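Local coordinates for cupin type-2 domain-containing protein (Ralstonia eutropha, PDB 2OPK) that is of unknown function but belongs to the cupin family and may be a mannose-6-phosphate isomerase, at residues K32-S38 against T102-H108; S38-P44 against R92-D97; V59-A64 against V76-G80. All blocks are in the same frame, centred on the assembly; numbering follows the deposited sequence. Where two conformers were deposited one is given.

Interaction 1. Residues K32-S38 against T102-H108; sequences KIERIIS and TVWLAVH
Both Glu34 and His108 rise from the face that also carries Ala106, and their first torsions then turn the two ends together: CG of Glu34 stands between its backbone N and carbonyl carbon (chi1 69°) on an otherwise extended chain, while the CG of His108 lies beside its own backbone N. NE2 of His108 thereby donates to Glu34 OE2 at 2.7 Å. The bond is short but bent, with an N-H...O angle of 141°, and it reaches the oxygen from above the carboxylate plane; ring and carboxylate stand almost perpendicular, 82° apart. Lys32 runs alongside the imidazole, its CE 3.9 Å from His108 CD2.

At the far end of the pair the indole of Trp104 is held in several ways. Its NE1 donates to Ser38 OG at 3.0 Å, and Glu20 is a second hydrogen-bond partner of that hydroxyl. Ile36 packs its CB 3.6 Å from Trp104 CD1, whereas the methyl CG2 of Thr102 lies over one face of the ring, toward its rim. Between the two polar pairs, Ile36 CD1 rests 3.9 Å from Ala106 CB, which leaves a short apolar stretch in the row.

Residues of alternate parity point the other way. There Ile33 CG2 touches Leu105 CD1 at 3.9 Å, and Trp56, Leu105 and Ile33 of the second subunit pack on Ile33, Leu105 and Val107 respectively. Arg35, also on this side, ends its guanidinium on Gln23 and backbone oxygens of the N-terminal segment.

Regular antiparallel backbone bonding, from Lys32 with His108 to Ser38 with Thr102, joins two inner strands of the larger sheet. One face lines the interior; the other packs partly on the second subunit and partly on the N-terminal segment. Such a two-faced antiparallel pair belongs to the cupin beta-barrel.

Interaction 2. Residues S38-P44 against R92-D97; sequences SNGQASP and RVAWTD
Thr96 grips the loop through its hydroxyl, OG1 donating to the carbonyl oxygen Gln41 O at 2.7 Å. In this cupin barrel the loop after strand 31-38 thus lies along the edge strand 91-96 of the smaller sheet, which itself carries a classic beta bulge where Ala94 and Trp95 both face Gly65. The methyl CG2 of Thr96 lies beside the same Gln41 O and also touches the side chain of Ser38.

Ser43 makes a two-way grip on Val93: its N donates to Val93 O at 2.9 Å, and its OG accepts from Val93 N at 2.8 Å in a fairly straight bond (163°). Between these two grips, Ala42 sets its CB against the carbonyl oxygen of Ala94. Arg92, bent at chi3 (-83°), curls its guanidinium back to the loop. NH2 reaches Ser43 O at 3.2 Å and NH1 reaches Pro44 O at 3.1 Å, each nitrogen lying above the carbonyl plane it addresses. NH1 also bonds to Phe47 O, so one cation gathers three carbonyls of the same loop.

Further out, the loop braces itself: Gln41 folds back so that OE1 takes the N-H of Asn39 at 2.8 Å, while NE2 is bound by Pro18 O. Between Gly40 O and Thr96 N, which do not bond directly, a water donates to Gly40 O at 2.8 Å and accepts from Thr96 N at 3.0 Å.

Interaction 3. Residues V59-A64 against V76-G80; sequences VVSGSA and VMRPG
Val59 packs against segment 76-80 with all three of its side-chain carbons beyond CA. Its CB lies 3.7 Å from Arg78 O; from there the chain forks. The CG1 branch, anti to the backbone N (chi1 177°), comes within 4.0 Å of Pro79 N, while CG2 heads for the CB of selenomethionine Met77 at 3.7 Å. The valine therefore fits along three successive residues, from the end of strand 75-77 into the turn.

Its backbone is engaged as well, since Gly80 N donates to Val59 O at 2.8 Å. At the backbone angles of Gly80 (phi 98°) a side chain would press on the carbonyl oxygen of the residue before, which calls for glycine. Pro79 lays its ring over the bend of the opposite segment, CB near Val60 O and CD near Gly62 O.

Beyond the bend, Ala64 and Met77 form an antiparallel hydrogen-bonded pair, with both N-H...O bonds at 2.9 Å. Arg78 doubles back through bends at chi2 and chi3, placing one guanidinium face over Ser63 CB, 3.5 Å from the plane and toward its rim. A water links Arg78 NH1 to Ala64 O, while Ser63 OG is bound by Asp97.

No helix is involved. Val60 and Ser61 form a classic beta bulge opposite Val103, and the chain runs on from strand 54-61 of the larger sheet to strand 64-68 of the smaller, just as 76-80 passes from strand 75-77 toward strand 81-85.

How the interactions relate
The three contacts belong to one barrel, their centres 12 to 13 Å apart, and are joined by one shared residue and by direct bonds and packing. Ser38 belongs to both interaction 1 and interaction 2. Thr102 OG1 of interaction 1 reaches Ser63 O of interaction 3 at 3.0 Å, and Asp97 OD2 of interaction 2 meets Ser63 OG at 2.7 Å. Trp104 touches both neighbours, with CZ2 3.9 Å from Thr96 CG2 and CH2 3.3 Å from Ala64 CB. An unidentified ligand, probably picked up in crystallisation, lies about 3 Å from the Trp104 side chain and about 4 Å from that of Val93, consistent with a pocket inside the barrel; interactions 1 and 3 both touch the second subunit.

Interaction 1. Residues K32-S38 against T102-H108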
ATOM      1  N   LYS B  32       0.818  -9.913   6.636  1.00 19.44           N
ATOM      2  CA  LYS B  32       2.111  -9.479   6.213  1.00 17.08           C
ATOM      3  C   LYS B  32       1.998  -8.352   5.175  1.00 16.45           C
ATOM      4  O   LYS B  32       1.250  -8.462   4.211  1.00 16.83           O
ATOM      5  CB  LYS B  32       2.919 -10.672   5.673  1.00 18.27           C
ATOM      6  CG  LYS B  32       4.244 -10.288   5.043  1.00 15.59           C
ATOM      7  CD  LYS B  32       5.154 -11.480   4.831  1.00 24.55           C
ATOM      8  CE  LYS B  32       4.720 -12.299   3.632  1.00 30.83           C
ATOM      9  NZ  LYS B  32       5.654 -13.480   3.435  1.00 37.53           N
ATOM     10  N   ILE B  33       2.750  -7.285   5.403  1.00 15.37           N
ATOM     11  CA  ILE B  33       2.913  -6.199   4.452  1.00 16.19           C
ATOM     12  C   ILE B  33       4.360  -6.256   4.025  1.00 14.90           C
ATOM     13  O   ILE B  33       5.262  -6.315   4.872  1.00 12.79           O
ATOM     14  CB  ILE B  33       2.631  -4.822   5.080  1.00 16.20           C
ATOM     15  CG1 ILE B  33       1.218  -4.783   5.680  1.00 16.23           C
ATOM     16  CG2 ILE B  33       2.738  -3.703   4.038  1.00 18.01           C
ATOM     17  CD1 ILE B  33       0.920  -3.426   6.429  1.00 13.94           C
ATOM     18  N   GLU B  34       4.586  -6.227   2.718  1.00 13.18           N
ATOM     19  CA  GLU B  34       5.929  -6.332   2.188  1.00 14.35           C
ATOM     20  C   GLU B  34       6.115  -5.523   0.919  1.00 15.44           C
ATOM     21  O   GLU B  34       5.179  -5.265   0.167  1.00 12.76           O
ATOM     22  CB  GLU B  34       6.282  -7.799   1.891  1.00 12.83           C
ATOM     23  CG  GLU B  34       5.501  -8.397   0.733  1.00 17.42           C
ATOM     24  CD  GLU B  34       5.772  -9.867   0.501  1.00 22.06           C
ATOM     25  OE1 GLU B  34       6.779 -10.400   1.045  1.00 21.73           O
ATOM     26  OE2 GLU B  34       4.948 -10.474  -0.249  1.00 21.20           O
ATOM     27  N   ARG B  35       7.373  -5.177   0.693  1.00 12.33           N
ATOM     28  CA  ARG B  35       7.847  -4.555  -0.542  1.00 15.77           C
ATOM     29  C   ARG B  35       8.455  -5.673  -1.433  1.00 14.82           C
ATOM     30  O   ARG B  35       9.119  -6.579  -0.918  1.00 13.10           O
ATOM     31  CB  ARG B  35       8.930  -3.585  -0.144  1.00 14.85           C
ATOM     32  CG  ARG B  35       9.536  -2.882  -1.199  1.00 23.06           C
ATOM     33  CD  ARG B  35      10.488  -1.858  -0.654  1.00 17.24           C
ATOM     34  NE  ARG B  35      11.831  -2.312  -0.293  1.00 18.17           N
ATOM     35  CZ  ARG B  35      12.900  -1.505  -0.394  1.00 18.81           C
ATOM     36  NH1 ARG B  35      12.751  -0.277  -0.856  1.00 21.54           N
ATOM     37  NH2 ARG B  35      14.112  -1.875  -0.055  1.00 20.74           N
ATOM     38  N   ILE B  36       8.182  -5.618  -2.733  1.00 14.34           N
ATOM     39  CA  ILE B  36       8.754  -6.537  -3.720  1.00 14.66           C
ATOM     40  C   ILE B  36       9.503  -5.671  -4.712  1.00 15.83           C
ATOM     41  O   ILE B  36       8.995  -4.611  -5.137  1.00 12.42           O
ATOM     42  CB  ILE B  36       7.711  -7.333  -4.513  1.00 15.92           C
ATOM     43  CG1 ILE B  36       6.693  -7.973  -3.571  1.00 17.51           C
ATOM     44  CG2 ILE B  36       8.421  -8.398  -5.445  1.00 13.35           C
ATOM     45  CD1 ILE B  36       5.437  -8.662  -4.253  1.00 17.60           C
ATOM     46  N   ILE B  37      10.729  -6.082  -5.045  1.00 13.64           N
ATOM     47  CA  ILE B  37      11.555  -5.367  -6.004  0.50 13.57           C
ATOM     48  C   ILE B  37      11.832  -6.288  -7.188  1.00 14.76           C
ATOM     49  O   ILE B  37      12.517  -7.335  -7.045  1.00 10.61           O
ATOM     50  CB  ILE B  37      12.903  -4.911  -5.390  0.50 14.84           C
ATOM     51  CG1 ILE B  37      12.688  -4.171  -4.055  0.50 18.45           C
ATOM     52  CG2 ILE B  37      13.688  -4.048  -6.372  0.50 11.57           C
ATOM     53  CD1 ILE B  37      11.925  -2.877  -4.167  0.50 23.62           C
ATOM     54  N   SER B  38      11.286  -5.911  -8.344  1.00 15.53           N
ATOM     55  CA  SER B  38      11.506  -6.613  -9.589  1.00 15.63           C
ATOM     56  C   SER B  38      12.455  -5.802 -10.419  1.00 16.58           C
ATOM     57  O   SER B  38      12.533  -4.569 -10.311  1.00 14.15           O
ATOM     58  CB  SER B  38      10.203  -6.780 -10.361  1.00 16.59           C
ATOM     59  OG  SER B  38       9.216  -7.448  -9.596  1.00 18.80           O
ATOM     60  N   THR B 102      10.801  -2.310 -10.727  1.00 15.63           N
ATOM     61  CA  THR B 102       9.397  -2.283 -10.446  1.00 14.52           C
ATOM     62  C   THR B 102       9.290  -2.584  -8.943  1.00 15.31           C
ATOM     63  O   THR B 102       9.699  -3.660  -8.482  1.00 12.03           O
ATOM     64  CB  THR B 102       8.619  -3.297 -11.287  1.00 14.26           C
ATOM     65  OG1 THR B 102       8.699  -2.939 -12.665  1.00 14.23           O
ATOM     66  CG2 THR B 102       7.154  -3.312 -10.901  1.00 14.10           C
ATOM     67  N   VAL B 103       8.805  -1.603  -8.190  1.00 13.65           N
ATOM     68  CA  VAL B 103       8.590  -1.763  -6.751  1.00 15.69           C
ATOM     69  C   VAL B 103       7.112  -1.932  -6.488  1.00 13.66           C
ATOM     70  O   VAL B 103       6.296  -1.119  -6.953  1.00 14.25           O
ATOM     71  CB  VAL B 103       9.112  -0.523  -5.934  1.00 17.55           C
ATOM     72  CG1 VAL B 103       8.857  -0.723  -4.446  1.00 16.62           C
ATOM     73  CG2 VAL B 103      10.600  -0.274  -6.228  1.00 18.30           C
ATOM     74  N   TRP B 104       6.773  -2.973  -5.734  1.00 14.39           N
ATOM     75  CA  TRP B 104       5.386  -3.312  -5.398  1.00 14.24           C
ATOM     76  C   TRP B 104       5.179  -3.238  -3.904  1.00 14.18           C
ATOM     77  O   TRP B 104       6.130  -3.360  -3.135  1.00 11.63           O
ATOM     78  CB  TRP B 104       5.061  -4.744  -5.731  1.00 13.84           C
ATOM     79  CG  TRP B 104       5.475  -5.293  -7.070  1.00 13.10           C
ATOM     80  CD1 TRP B 104       6.728  -5.527  -7.494  1.00 15.17           C
ATOM     81  CD2 TRP B 104       4.601  -5.725  -8.123  1.00 12.07           C
ATOM     82  NE1 TRP B 104       6.709  -6.077  -8.753  1.00 17.10           N
ATOM     83  CE2 TRP B 104       5.412  -6.201  -9.167  1.00 14.21           C
ATOM     84  CE3 TRP B 104       3.212  -5.736  -8.289  1.00 13.84           C
ATOM     85  CZ2 TRP B 104       4.878  -6.719 -10.353  1.00 15.63           C
ATOM     86  CZ3 TRP B 104       2.674  -6.254  -9.451  1.00 15.85           C
ATOM     87  CH2 TRP B 104       3.500  -6.725 -10.479  1.00 16.47           C
ATOM     88  N   LEU B 105       3.918  -3.082  -3.522  1.00 13.58           N
ATOM     89  CA  LEU B 105       3.488  -3.185  -2.127  1.00 14.74           C
ATOM     90  C   LEU B 105       2.483  -4.300  -2.113  1.00 13.62           C
ATOM     91  O   LEU B 105       1.538  -4.293  -2.915  1.00 16.44           O
ATOM     92  CB  LEU B 105       2.832  -1.889  -1.658  1.00 15.18           C
ATOM     93  CG  LEU B 105       2.423  -1.871  -0.184  1.00 15.48           C
ATOM     94  CD1 LEU B 105       3.643  -1.895   0.749  1.00 15.18           C
ATOM     95  CD2 LEU B 105       1.604  -0.637   0.064  1.00 29.24           C
ATOM     96  N   ALA B 106       2.699  -5.286  -1.248  1.00 14.66           N
ATOM     97  CA  ALA B 106       1.863  -6.461  -1.200  1.00 15.20           C
ATOM     98  C   ALA B 106       1.392  -6.746   0.222  1.00 16.68           C
ATOM     99  O   ALA B 106       2.166  -6.615   1.186  1.00 16.34           O
ATOM    100  CB  ALA B 106       2.602  -7.660  -1.785  1.00 15.92           C
ATOM    101  N   VAL B 107       0.113  -7.114   0.340  1.00 16.10           N
ATOM    102  CA  VAL B 107      -0.493  -7.434   1.637  1.00 16.12           C
ATOM    103  C   VAL B 107      -1.087  -8.824   1.546  1.00 17.90           C
ATOM    104  O   VAL B 107      -1.821  -9.133   0.627  1.00 18.68           O
ATOM    105  CB  VAL B 107      -1.567  -6.425   2.083  1.00 17.05           C
ATOM    106  CG1 VAL B 107      -2.090  -6.715   3.526  1.00 15.77           C
ATOM    107  CG2 VAL B 107      -1.027  -4.963   1.985  1.00 15.84           C
ATOM    108  N   HIS B 108      -0.711  -9.660   2.507  1.00 17.38           N
ATOM    109  CA  HIS B 108      -1.181 -11.010   2.632  1.00 18.10           C
ATOM    110  C   HIS B 108      -1.999 -11.092   3.894  1.00 17.43           C
ATOM    111  O   HIS B 108      -1.561 -10.673   4.946  1.00 16.59           O
ATOM    112  CB  HIS B 108       0.034 -11.950   2.686  1.00 17.75           C
ATOM    113  CG  HIS B 108       0.897 -11.891   1.454  1.00 21.84           C
ATOM    114  ND1 HIS B 108       0.649 -12.652   0.324  1.00 18.67           N
ATOM    115  CD2 HIS B 108       1.989 -11.137   1.167  1.00 25.83           C
ATOM    116  CE1 HIS B 108       1.562 -12.380  -0.593  1.00 21.46           C
ATOM    117  NE2 HIS B 108       2.391 -11.473  -0.105  1.00 22.25           N
TER

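Interaction 2. Residues S38-P44 against R92-D97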
ATOM      1  N   SER B  38      11.286  -5.911  -8.344  1.00 15.53           N
ATOM      2  CA  SER B  38      11.506  -6.613  -9.589  1.00 15.63           C
ATOM      3  C   SER B  38      12.455  -5.802 -10.419  1.00 16.58           C
ATOM      4  O   SER B  38      12.533  -4.569 -10.311  1.00 14.15           O
ATOM      5  CB  SER B  38      10.203  -6.780 -10.361  1.00 16.59           C
ATOM      6  OG  SER B  38       9.216  -7.448  -9.596  1.00 18.80           O
ATOM      7  N   ASN B  39      13.185  -6.516 -11.254  1.00 18.37           N
ATOM      8  CA  ASN B  39      14.087  -5.909 -12.234  1.00 17.36           C
ATOM      9  C   ASN B  39      13.944  -6.696 -13.526  1.00 19.33           C
ATOM     10  O   ASN B  39      14.910  -7.304 -13.999  1.00 18.55           O
ATOM     11  CB  ASN B  39      15.538  -5.956 -11.756  1.00 16.84           C
ATOM     12  CG  ASN B  39      15.855  -4.857 -10.787  1.00 16.41           C
ATOM     13  OD1 ASN B  39      16.056  -3.712 -11.195  1.00 14.47           O
ATOM     14  ND2 ASN B  39      15.921  -5.200  -9.486  1.00 16.63           N
ATOM     15  N   GLY B  40      12.721  -6.722 -14.060  1.00 17.84           N
ATOM     16  CA  GLY B  40      12.472  -7.351 -15.350  1.00 18.85           C
ATOM     17  C   GLY B  40      12.126  -8.819 -15.361  1.00 18.49           C
ATOM     18  O   GLY B  40      11.889  -9.378 -16.432  1.00 18.47           O
ATOM     19  N   GLN B  41      12.013  -9.432 -14.196  1.00 19.68           N
ATOM     20  CA  GLN B  41      11.649 -10.852 -14.128  1.00 18.88           C
ATOM     21  C   GLN B  41      10.161 -11.049 -14.350  1.00 19.66           C
ATOM     22  O   GLN B  41       9.358 -10.129 -14.120  1.00 18.09           O
ATOM     23  CB  GLN B  41      12.020 -11.503 -12.772  1.00 16.23           C
ATOM     24  CG  GLN B  41      13.478 -11.306 -12.371  1.00 22.18           C
ATOM     25  CD  GLN B  41      13.701 -10.037 -11.550  1.00 16.70           C
ATOM     26  OE1 GLN B  41      12.773  -9.269 -11.352  1.00 17.70           O
ATOM     27  NE2 GLN B  41      14.937  -9.790 -11.123  1.00 13.14           N
ATOM     28  N   ALA B  42       9.810 -12.264 -14.787  1.00 20.16           N
ATOM     29  CA  ALA B  42       8.441 -12.699 -14.917  1.00 20.33           C
ATOM     30  C   ALA B  42       8.308 -14.084 -14.278  1.00 19.21           C
ATOM     31  O   ALA B  42       9.278 -14.769 -14.104  1.00 20.06           O
ATOM     32  CB  ALA B  42       8.069 -12.758 -16.394  1.00 21.63           C
ATOM     33  N   SER B  43       7.098 -14.496 -13.926  1.00 21.04           N
ATOM     34  CA  SER B  43       6.867 -15.849 -13.432  1.00 20.45           C
ATOM     35  C   SER B  43       7.381 -16.885 -14.458  1.00 21.91           C
ATOM     36  O   SER B  43       7.170 -16.726 -15.656  1.00 21.16           O
ATOM     37  CB  SER B  43       5.384 -16.074 -13.172  1.00 19.96           C
ATOM     38  OG  SER B  43       4.945 -15.252 -12.127  1.00 16.42           O
ATOM     39  N   PRO B  44       8.110 -17.918 -13.999  1.00 25.69           N
ATOM     40  CA  PRO B  44       8.592 -18.903 -14.981  1.00 26.48           C
ATOM     41  C   PRO B  44       7.471 -19.631 -15.696  1.00 26.80           C
ATOM     42  O   PRO B  44       6.354 -19.700 -15.195  1.00 24.75           O
ATOM     43  CB  PRO B  44       9.388 -19.907 -14.136  1.00 29.71           C
ATOM     44  CG  PRO B  44       9.059 -19.630 -12.705  1.00 27.88           C
ATOM     45  CD  PRO B  44       8.532 -18.230 -12.615  1.00 25.51           C
ATOM     46  N   ARG B  92      -0.191 -15.141 -12.046  1.00 20.77           N
ATOM     47  CA  ARG B  92       1.202 -15.131 -12.411  1.00 20.41           C
ATOM     48  C   ARG B  92       1.584 -13.748 -12.891  1.00 19.33           C
ATOM     49  O   ARG B  92       0.718 -12.979 -13.279  1.00 17.25           O
ATOM     50  CB  ARG B  92       1.492 -16.173 -13.504  1.00 20.34           C
ATOM     51  CG  ARG B  92       0.655 -16.029 -14.789  1.00 21.02           C
ATOM     52  CD  ARG B  92       1.018 -17.119 -15.809  1.00 25.96           C
ATOM     53  NE  ARG B  92       2.199 -16.761 -16.601  1.00 31.81           N
ATOM     54  CZ  ARG B  92       3.454 -17.151 -16.368  1.00 35.62           C
ATOM     55  NH1 ARG B  92       3.767 -18.012 -15.404  1.00 32.20           N
ATOM     56  NH2 ARG B  92       4.409 -16.696 -17.174  1.00 40.13           N
ATOM     57  N   VAL B  93       2.889 -13.456 -12.838  1.00 17.56           N
ATOM     58  CA  VAL B  93       3.439 -12.227 -13.349  1.00 17.95           C
ATOM     59  C   VAL B  93       3.848 -12.495 -14.795  1.00 19.25           C
ATOM     60  O   VAL B  93       4.745 -13.297 -15.057  1.00 16.45           O
ATOM     61  CB  VAL B  93       4.632 -11.747 -12.486  1.00 16.02           C
ATOM     62  CG1 VAL B  93       5.236 -10.497 -13.077  1.00 18.01           C
ATOM     63  CG2 VAL B  93       4.148 -11.488 -11.072  1.00 18.90           C
ATOM     64  N   ALA B  94       3.142 -11.855 -15.733  1.00 17.42           N
ATOM     65  CA  ALA B  94       3.420 -12.021 -17.148  1.00 17.16           C
ATOM     66  C   ALA B  94       4.713 -11.263 -17.552  1.00 16.80           C
ATOM     67  O   ALA B  94       5.485 -11.743 -18.376  1.00 15.31           O
ATOM     68  CB  ALA B  94       2.235 -11.557 -17.950  1.00 15.97           C
ATOM     69  N   TRP B  95       4.954 -10.089 -16.957  1.00 16.08           N
ATOM     70  CA  TRP B  95       6.193  -9.336 -17.208  1.00 16.89           C
ATOM     71  C   TRP B  95       6.353  -8.242 -16.165  1.00 16.84           C
ATOM     72  O   TRP B  95       5.387  -7.873 -15.509  1.00 16.33           O
ATOM     73  CB  TRP B  95       6.217  -8.678 -18.613  1.00 17.39           C
ATOM     74  CG  TRP B  95       5.295  -7.470 -18.751  1.00 14.26           C
ATOM     75  CD1 TRP B  95       5.609  -6.168 -18.485  1.00 16.28           C
ATOM     76  CD2 TRP B  95       3.913  -7.471 -19.162  1.00 16.74           C
ATOM     77  NE1 TRP B  95       4.511  -5.352 -18.682  1.00 18.21           N
ATOM     78  CE2 TRP B  95       3.457  -6.122 -19.100  1.00 18.16           C
ATOM     79  CE3 TRP B  95       3.018  -8.470 -19.581  1.00 17.26           C
ATOM     80  CZ2 TRP B  95       2.165  -5.761 -19.438  1.00 18.37           C
ATOM     81  CZ3 TRP B  95       1.732  -8.106 -19.916  1.00 14.02           C
ATOM     82  CH2 TRP B  95       1.315  -6.767 -19.847  1.00 18.58           C
ATOM     83  N   THR B  96       7.575  -7.719 -16.051  1.00 15.37           N
ATOM     84  CA  THR B  96       7.869  -6.509 -15.287  1.00 15.51           C
ATOM     85  C   THR B  96       8.701  -5.592 -16.171  1.00 16.07           C
ATOM     86  O   THR B  96       9.308  -6.042 -17.118  1.00 13.75           O
ATOM     87  CB  THR B  96       8.570  -6.760 -13.905  1.00 14.30           C
ATOM     88  OG1 THR B  96       9.822  -7.457 -14.056  1.00 14.46           O
ATOM     89  CG2 THR B  96       7.667  -7.559 -12.998  1.00 17.15           C
ATOM     90  N   ASP B  97       8.719  -4.302 -15.826  1.00 17.47           N
ATOM     91  CA  ASP B  97       9.432  -3.276 -16.567  1.00 16.65           C
ATOM     92  C   ASP B  97      10.870  -3.695 -16.873  1.00 18.09           C
ATOM     93  O   ASP B  97      11.631  -4.120 -15.965  1.00 17.12           O
ATOM     94  CB  ASP B  97       9.417  -1.960 -15.771  1.00 18.01           C
ATOM     95  CG  ASP B  97       9.665  -0.746 -16.626  1.00 16.56           C
ATOM     96  OD1 ASP B  97      10.789  -0.591 -17.158  1.00 17.76           O
ATOM     97  OD2 ASP B  97       8.730   0.077 -16.733  1.00 20.44           O
TER
HETATM   98  O   HOH W   1      11.201  -4.158 -13.291  1.00 12.38           O
HETATM   99  O   HOH W   2       9.444  -9.324 -17.729  1.00 12.90           O

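Interaction 3. Residues V59-A64 against V76-G80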
ATOM      1  N   VAL B  59       1.399  -1.881  -7.877  1.00 12.91           N
ATOM      2  CA  VAL B  59       2.646  -1.360  -8.486  1.00 14.19           C
ATOM      3  C   VAL B  59       2.782   0.060  -8.003  1.00 13.98           C
ATOM      4  O   VAL B  59       1.862   0.847  -8.158  1.00 12.44           O
ATOM      5  CB  VAL B  59       2.591  -1.362 -10.017  1.00 14.50           C
ATOM      6  CG1 VAL B  59       3.859  -0.761 -10.584  1.00 14.93           C
ATOM      7  CG2 VAL B  59       2.357  -2.807 -10.548  1.00 16.91           C
ATOM      8  N   VAL B  60       3.924   0.376  -7.407  1.00 13.48           N
ATOM      9  CA  VAL B  60       4.195   1.712  -6.876  1.00 15.08           C
ATOM     10  C   VAL B  60       5.180   2.477  -7.769  1.00 15.80           C
ATOM     11  O   VAL B  60       5.118   3.716  -7.863  1.00 15.82           O
ATOM     12  CB  VAL B  60       4.704   1.611  -5.415  1.00 16.71           C
ATOM     13  CG1 VAL B  60       4.688   2.931  -4.768  1.00 24.21           C
ATOM     14  CG2 VAL B  60       3.791   0.723  -4.606  1.00 19.33           C
ATOM     15  N   SER B  61       6.097   1.748  -8.398  1.00 12.90           N
ATOM     16  CA  SER B  61       6.997   2.304  -9.387  1.00 13.87           C
ATOM     17  C   SER B  61       7.276   1.242 -10.424  1.00 14.26           C
ATOM     18  O   SER B  61       7.064   0.062 -10.177  1.00 13.58           O
ATOM     19  CB  SER B  61       8.312   2.798  -8.784  1.00 13.66           C
ATOM     20  OG  SER B  61       8.995   1.736  -8.139  1.00 19.64           O
ATOM     21  N   GLY B  62       7.743   1.669 -11.603  1.00 14.42           N
ATOM     22  CA  GLY B  62       7.921   0.723 -12.712  1.00 14.53           C
ATOM     23  C   GLY B  62       6.594   0.327 -13.345  1.00 12.15           C
ATOM     24  O   GLY B  62       5.708   1.153 -13.495  1.00 12.79           O
ATOM     25  N   SER B  63       6.498  -0.905 -13.813  1.00 11.59           N
ATOM     26  CA  SER B  63       5.314  -1.370 -14.539  1.00 14.30           C
ATOM     27  C   SER B  63       5.328  -2.885 -14.634  1.00 15.04           C
ATOM     28  O   SER B  63       6.381  -3.516 -14.485  1.00 13.87           O
ATOM     29  CB  SER B  63       5.215  -0.778 -15.963  1.00 15.63           C
ATOM     30  OG  SER B  63       6.291  -1.183 -16.791  1.00 17.88           O
ATOM     31  N   ALA B  64       4.165  -3.455 -14.920  1.00 14.04           N
ATOM     32  CA  ALA B  64       4.018  -4.898 -14.976  1.00 15.13           C
ATOM     33  C   ALA B  64       2.762  -5.342 -15.715  1.00 15.85           C
ATOM     34  O   ALA B  64       1.919  -4.540 -16.121  1.00 18.55           O
ATOM     35  CB  ALA B  64       3.984  -5.471 -13.496  1.00 16.79           C
ATOM     36  N   VAL B  76      -2.455  -4.973 -17.829  1.00 18.17           N
ATOM     37  CA  VAL B  76      -1.458  -3.917 -17.628  1.00 20.12           C
ATOM     38  C   VAL B  76      -1.598  -3.285 -16.230  1.00 18.70           C
ATOM     39  O   VAL B  76      -2.707  -3.016 -15.747  1.00 17.23           O
ATOM     40  CB  VAL B  76      -1.602  -2.789 -18.718  1.00 19.77           C
ATOM     41  CG1 VAL B  76      -0.785  -1.535 -18.359  1.00 23.35           C
ATOM     42  CG2 VAL B  76      -1.188  -3.350 -20.103  1.00 21.45           C
HETATM   43  N   MSE B  77      -0.460  -3.064 -15.585  1.00 16.58           N
HETATM   44  CA  MSE B  77      -0.403  -2.429 -14.283  1.00 17.57           C
HETATM   45  C   MSE B  77       0.718  -1.391 -14.301  1.00 14.98           C
HETATM   46  O   MSE B  77       1.886  -1.713 -14.498  1.00 13.91           O
HETATM   47  CB  MSE B  77      -0.188  -3.503 -13.191  1.00 16.77           C
HETATM   48  CG  MSE B  77      -1.447  -4.443 -12.981  1.00 20.73           C
HETATM   49 SE   MSE B  77      -0.971  -5.698 -11.608  0.75 25.07          SE
HETATM   50  CE  MSE B  77      -1.509  -4.633  -9.969  1.00 21.34           C
ATOM     51  N   ARG B  78       0.314  -0.138 -14.171  1.00 15.43           N
ATOM     52  CA  ARG B  78       1.191   1.013 -14.027  1.00 14.19           C
ATOM     53  C   ARG B  78       1.144   1.447 -12.554  1.00 13.01           C
ATOM     54  O   ARG B  78       0.344   0.912 -11.784  1.00 12.62           O
ATOM     55  CB  ARG B  78       0.676   2.139 -14.933  1.00 14.96           C
ATOM     56  CG  ARG B  78       0.263   1.682 -16.319  1.00 18.88           C
ATOM     57  CD  ARG B  78       1.420   1.011 -17.020  1.00 21.82           C
ATOM     58  NE  ARG B  78       2.516   1.940 -17.263  1.00 23.35           N
ATOM     59  CZ  ARG B  78       3.540   1.710 -18.090  1.00 31.79           C
ATOM     60  NH1 ARG B  78       3.627   0.590 -18.785  1.00 29.44           N
ATOM     61  NH2 ARG B  78       4.462   2.633 -18.264  1.00 26.05           N
ATOM     62  N   PRO B  79       2.016   2.377 -12.145  1.00 14.39           N
ATOM     63  CA  PRO B  79       2.003   2.871 -10.757  1.00 15.07           C
ATOM     64  C   PRO B  79       0.601   3.298 -10.340  1.00 14.03           C
ATOM     65  O   PRO B  79      -0.083   4.003 -11.092  1.00 14.04           O
ATOM     66  CB  PRO B  79       2.958   4.069 -10.816  1.00 15.00           C
ATOM     67  CG  PRO B  79       3.938   3.680 -11.869  1.00 14.48           C
ATOM     68  CD  PRO B  79       3.076   3.042 -12.928  1.00 15.00           C
ATOM     69  N   GLY B  80       0.155   2.819  -9.186  1.00 13.55           N
ATOM     70  CA  GLY B  80      -1.200   3.065  -8.706  1.00 12.27           C
ATOM     71  C   GLY B  80      -2.198   1.943  -8.959  1.00 12.09           C
ATOM     72  O   GLY B  80      -3.195   1.860  -8.270  1.00 11.73           O
TER
HETATM   73  O   HOH W   3       2.681  -2.234 -18.096  1.00 16.21           O